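Local structure of SmhA (Serratia marcescens, 7A27) at residues A[58-63]-A[141-146]; A[135-140]-A[293-298]. The protein is the A component of Smh, a tripartite alpha-pore-forming toxin, and probably takes part in building its pore. One frame throughout, in Å; residues are numbered along the deposited sequence.

Contact 1 (A[58-63]-A[141-146]); sequences QNQLRQ and EPLMGN
L143 points its forked end at Q60 and reaches one methyl of L61. The two segments lie on helices 48-96 and 104-155. These helices follow each other in the chain and run antiparallel, forming a helical hairpin within the long bundle of this toxin component. The CA atoms come nearest at Q60 and L143, 8.6 Å apart. L143 carries most of the contact. A chi1 of -178° puts CG of L143 opposite the backbone N, and the two methyls then face Q60. The close packing is here, on the aliphatic part of Q60: CD1 of L143 lies 3.6 Å from CG of Q60, and CD2 of L143 lies 3.8 Å from the same CG.

L61 adds a looser methyl contact toward the buried side. Its CD2 is 4.3 Å from CD2 of L143. L61 is buried and also rests on A284 of helix 272-299, while L143 touches Y57. The loose side is the amide end of Q60, which is partly exposed. The Q60 chain bends at chi2, and its OE1 makes a weak hydrogen bond to NE2 of Q64 on the same helix. N59 and Q63 pair within helix 48-96 and are not part of the interface. NE2 of Q63 donates to OD1 of N59 at 2.8 Å. OD1 lies in the amide plane of Q63, but NE2 sits above the N59 carbonyl plane, 35° out of it.

Contact 2 (A[135-140]-A[293-298]); sequences AKREML and LTEQRM
R137 and E295 form a salt bridge between two antiparallel helices. NH1 of R137 donates to OE1 of E295 at 2.9 Å, and the N-H...O angle is 140°, so the bond is bent. The carboxylate oxygen sits at the edge of the guanidinium, close to its plane. The donor, in contrast, comes from above the carboxylate, 48° out of its plane. The two side chains cross at about a right angle. R137 spans the gap because its chain is extended from CG to NE, with CG anti to the backbone N (chi1 174°). Its CD passes 3.9 Å from OE1 of E295, and its side chain also touches V292.

The arginine has a second charged partner. Its NE forms a salt bridge with OE1 of E141, one turn further along helix 104-155. It therefore links two acids, one on each helix of this part of the elongated helical bundle of the toxin component. E295 is buried, and its second oxygen, OE2, is in a weak hydrogen bond with NE2 of H130. OE1 has the salt bridge and OE2 the weak bond, both to helix 104-155.

Q296 lies beside the bridge without bonding to it. Its NE2 is 3.7 Å from NH1 of R137, and its amide is turned steeply against the guanidinium. OG1 of T294 is hydrogen-bonded to the backbone O of T290. In segment 135-140, the backbone O of K136 accepts from N of M139 at 2.9 Å and from N of L140 at 2.8 Å.

How the contacts relate
The two contacts share helix 104-155, where segments 135-140 and 141-146 follow each other directly. Their centres are about 14 Å apart. Contact 1 joins this helix to helix 48-96, and contact 2 joins it to helix 272-299. Contact 1 is apolar, while contact 2 is ionic. They touch where CE of M139 packs 3.9 Å from OE1 of Q60. Along the chain the segments alternate, so the two pairings cross. Helix 272-299 also reaches contact 1, through V288 and Q285, which M144 touches. Both lie away from N359, a calcium-binding residue that carries no calcium in this chain; they join helices of the bundle.

Contact 1 (A[58-63]-A[141-146])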
# COMPACT_ATOMS: atom_id res chain seq x y z
N GLN A 58 13.93 16.29 -3.88
CA GLN A 58 14.44 14.91 -3.68
C GLN A 58 14.59 14.67 -2.17
O GLN A 58 14.22 13.56 -1.71
CB GLN A 58 15.75 14.71 -4.44
CG GLN A 58 16.16 13.25 -4.56
CD GLN A 58 17.25 13.03 -5.57
OE1 GLN A 58 18.10 13.89 -5.81
NE2 GLN A 58 17.25 11.84 -6.15
N ASN A 59 15.06 15.67 -1.43
CA ASN A 59 15.25 15.60 0.05
C ASN A 59 13.88 15.46 0.72
O ASN A 59 13.71 14.56 1.54
CB ASN A 59 15.99 16.80 0.62
CG ASN A 59 16.33 16.57 2.08
OD1 ASN A 59 15.72 17.17 2.96
ND2 ASN A 59 17.24 15.63 2.34
N GLN A 60 12.93 16.33 0.36
CA GLN A 60 11.59 16.37 0.99
C GLN A 60 10.86 15.04 0.74
O GLN A 60 10.11 14.61 1.62
CB GLN A 60 10.89 17.66 0.56
CG GLN A 60 9.56 17.92 1.27
CD GLN A 60 9.60 17.99 2.78
OE1 GLN A 60 8.91 17.22 3.48
NE2 GLN A 60 10.40 18.92 3.30
N LEU A 61 11.13 14.36 -0.39
CA LEU A 61 10.50 13.05 -0.74
C LEU A 61 11.11 11.93 0.11
O LEU A 61 10.34 11.08 0.59
CB LEU A 61 10.69 12.74 -2.23
CG LEU A 61 9.78 13.50 -3.19
CD1 LEU A 61 10.24 13.27 -4.62
CD2 LEU A 61 8.32 13.09 -3.02
N ARG A 62 12.43 11.90 0.27
CA ARG A 62 13.10 10.87 1.09
C ARG A 62 12.60 10.96 2.53
O ARG A 62 12.40 9.89 3.14
CB ARG A 62 14.62 11.00 0.98
CG ARG A 62 15.13 10.68 -0.42
CD ARG A 62 16.51 11.22 -0.68
NE ARG A 62 17.54 10.48 0.03
CZ ARG A 62 18.16 9.41 -0.46
NH1 ARG A 62 17.85 8.93 -1.65
NH2 ARG A 62 19.08 8.83 0.28
N GLN A 63 12.36 12.17 3.05
CA GLN A 63 11.81 12.38 4.42
C GLN A 63 10.44 11.68 4.49
O GLN A 63 10.23 10.92 5.43
CB GLN A 63 11.68 13.86 4.82
CG GLN A 63 13.00 14.61 4.83
CD GLN A 63 12.90 16.02 5.37
OE1 GLN A 63 12.12 16.31 6.26
NE2 GLN A 63 13.72 16.91 4.87
N GLU A 141 0.21 16.24 -2.08
CA GLU A 141 -0.37 16.66 -3.38
C GLU A 141 0.23 18.01 -3.79
O GLU A 141 0.80 18.10 -4.87
CB GLU A 141 -1.91 16.65 -3.40
CG GLU A 141 -2.50 15.30 -3.02
CD GLU A 141 -3.86 14.99 -3.60
OE1 GLU A 141 -4.90 15.14 -2.89
OE2 GLU A 141 -3.87 14.48 -4.73
N PRO A 142 0.15 19.07 -2.96
CA PRO A 142 0.75 20.36 -3.29
C PRO A 142 2.27 20.36 -3.47
O PRO A 142 2.75 21.20 -4.19
CB PRO A 142 0.41 21.24 -2.08
CG PRO A 142 -0.83 20.60 -1.51
CD PRO A 142 -0.56 19.12 -1.68
N LEU A 143 2.99 19.46 -2.80
CA LEU A 143 4.47 19.34 -2.90
C LEU A 143 4.81 18.89 -4.32
O LEU A 143 5.72 19.51 -4.93
CB LEU A 143 5.00 18.32 -1.89
CG LEU A 143 6.53 18.15 -1.89
CD1 LEU A 143 7.21 19.29 -1.13
CD2 LEU A 143 6.94 16.83 -1.28
N MET A 144 4.14 17.85 -4.81
CA MET A 144 4.33 17.30 -6.17
C MET A 144 3.76 18.31 -7.19
O MET A 144 4.43 18.56 -8.23
CB MET A 144 3.63 15.95 -6.32
CG MET A 144 3.97 15.25 -7.62
SD MET A 144 3.24 13.61 -7.75
CE MET A 144 1.50 14.02 -7.79
N GLY A 145 2.59 18.87 -6.89
CA GLY A 145 1.93 19.87 -7.75
C GLY A 145 2.86 21.04 -8.06
O GLY A 145 2.86 21.50 -9.22
N ASN A 146 3.60 21.51 -7.06
CA ASN A 146 4.52 22.68 -7.18
C ASN A 146 5.73 22.30 -8.03
O ASN A 146 6.22 23.15 -8.79
CB ASN A 146 4.96 23.21 -5.82
CG ASN A 146 3.88 23.96 -5.09
OD1 ASN A 146 2.94 24.48 -5.70
ND2 ASN A 146 4.01 24.04 -3.78

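Contact 2 (A[135-140]-A[293-298])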
# COMPACT_ATOMS: atom_id res chain seq x y z
N ALA A 135 -3.97 13.69 6.34
CA ALA A 135 -3.10 14.85 6.62
C ALA A 135 -1.88 14.83 5.69
O ALA A 135 -1.57 15.86 5.08
CB ALA A 135 -2.67 14.84 8.06
N LYS A 136 -1.20 13.69 5.58
CA LYS A 136 -0.03 13.54 4.69
C LYS A 136 -0.48 13.78 3.25
O LYS A 136 0.19 14.55 2.55
CB LYS A 136 0.61 12.15 4.83
CG LYS A 136 1.51 11.96 6.03
CD LYS A 136 2.71 12.92 5.98
CE LYS A 136 3.86 12.61 6.92
NZ LYS A 136 3.51 12.67 8.36
N ARG A 137 -1.58 13.16 2.82
CA ARG A 137 -2.06 13.34 1.43
C ARG A 137 -2.15 14.85 1.12
O ARG A 137 -1.60 15.28 0.10
CB ARG A 137 -3.42 12.67 1.24
CG ARG A 137 -4.05 12.93 -0.12
CD ARG A 137 -5.44 12.37 -0.23
NE ARG A 137 -6.07 12.85 -1.46
CZ ARG A 137 -7.25 12.46 -1.90
NH1 ARG A 137 -7.94 11.54 -1.24
NH2 ARG A 137 -7.72 12.96 -3.03
N GLU A 138 -2.77 15.62 2.02
CA GLU A 138 -3.03 17.07 1.85
C GLU A 138 -1.71 17.86 1.79
O GLU A 138 -1.76 19.00 1.29
CB GLU A 138 -4.00 17.57 2.93
CG GLU A 138 -5.42 17.07 2.69
CD GLU A 138 -6.38 17.16 3.87
OE1 GLU A 138 -6.08 17.93 4.80
OE2 GLU A 138 -7.44 16.45 3.85
N MET A 139 -0.58 17.29 2.24
CA MET A 139 0.74 17.96 2.19
C MET A 139 1.53 17.45 0.97
O MET A 139 2.27 18.25 0.36
CB MET A 139 1.56 17.76 3.46
CG MET A 139 2.47 16.54 3.43
SD MET A 139 4.18 16.76 4.03
CE MET A 139 5.15 16.87 2.52
N LEU A 140 1.36 16.18 0.60
CA LEU A 140 2.06 15.55 -0.56
C LEU A 140 1.54 16.08 -1.90
O LEU A 140 2.38 16.32 -2.77
CB LEU A 140 1.88 14.03 -0.49
CG LEU A 140 2.75 13.30 0.52
CD1 LEU A 140 2.30 11.86 0.69
CD2 LEU A 140 4.21 13.34 0.10
N LEU A 293 -4.16 6.22 -3.00
CA LEU A 293 -5.00 5.00 -3.08
C LEU A 293 -5.00 4.32 -1.71
O LEU A 293 -6.04 3.78 -1.32
CB LEU A 293 -4.51 4.04 -4.17
CG LEU A 293 -4.79 4.47 -5.60
CD1 LEU A 293 -4.41 3.35 -6.56
CD2 LEU A 293 -6.25 4.83 -5.82
N THR A 294 -3.88 4.39 -0.97
CA THR A 294 -3.77 3.79 0.38
C THR A 294 -4.77 4.54 1.27
O THR A 294 -5.63 3.87 1.82
CB THR A 294 -2.32 3.77 0.86
OG1 THR A 294 -1.57 3.00 -0.08
CG2 THR A 294 -2.15 3.17 2.24
N GLU A 295 -4.73 5.87 1.28
CA GLU A 295 -5.65 6.74 2.06
C GLU A 295 -7.10 6.39 1.72
O GLU A 295 -7.88 6.30 2.67
CB GLU A 295 -5.38 8.21 1.73
CG GLU A 295 -6.19 9.20 2.56
CD GLU A 295 -7.56 9.59 2.03
OE1 GLU A 295 -7.79 9.47 0.83
OE2 GLU A 295 -8.40 10.04 2.83
N GLN A 296 -7.44 6.21 0.44
CA GLN A 296 -8.83 5.98 -0.03
C GLN A 296 -9.35 4.61 0.43
O GLN A 296 -10.53 4.54 0.83
CB GLN A 296 -8.95 6.15 -1.54
CG GLN A 296 -9.06 7.62 -1.96
CD GLN A 296 -8.86 7.85 -3.44
OE1 GLN A 296 -8.64 6.93 -4.22
NE2 GLN A 296 -8.92 9.11 -3.85
N ARG A 297 -8.55 3.55 0.37
CA ARG A 297 -8.99 2.19 0.80
C ARG A 297 -9.15 2.18 2.32
O ARG A 297 -10.06 1.51 2.79
CB ARG A 297 -8.00 1.10 0.40
CG ARG A 297 -7.74 1.03 -1.09
CD ARG A 297 -8.94 0.69 -1.95
NE ARG A 297 -8.66 1.15 -3.32
CZ ARG A 297 -7.78 0.56 -4.17
NH1 ARG A 297 -7.08 -0.51 -3.81
NH2 ARG A 297 -7.63 1.09 -5.38
N MET A 298 -8.31 2.94 3.02
CA MET A 298 -8.29 3.05 4.50
C MET A 298 -9.50 3.86 4.98
O MET A 298 -9.94 3.63 6.11
CB MET A 298 -7.01 3.77 4.92
CG MET A 298 -6.76 3.79 6.42
SD MET A 298 -6.58 2.22 7.27
CE MET A 298 -5.67 1.39 5.99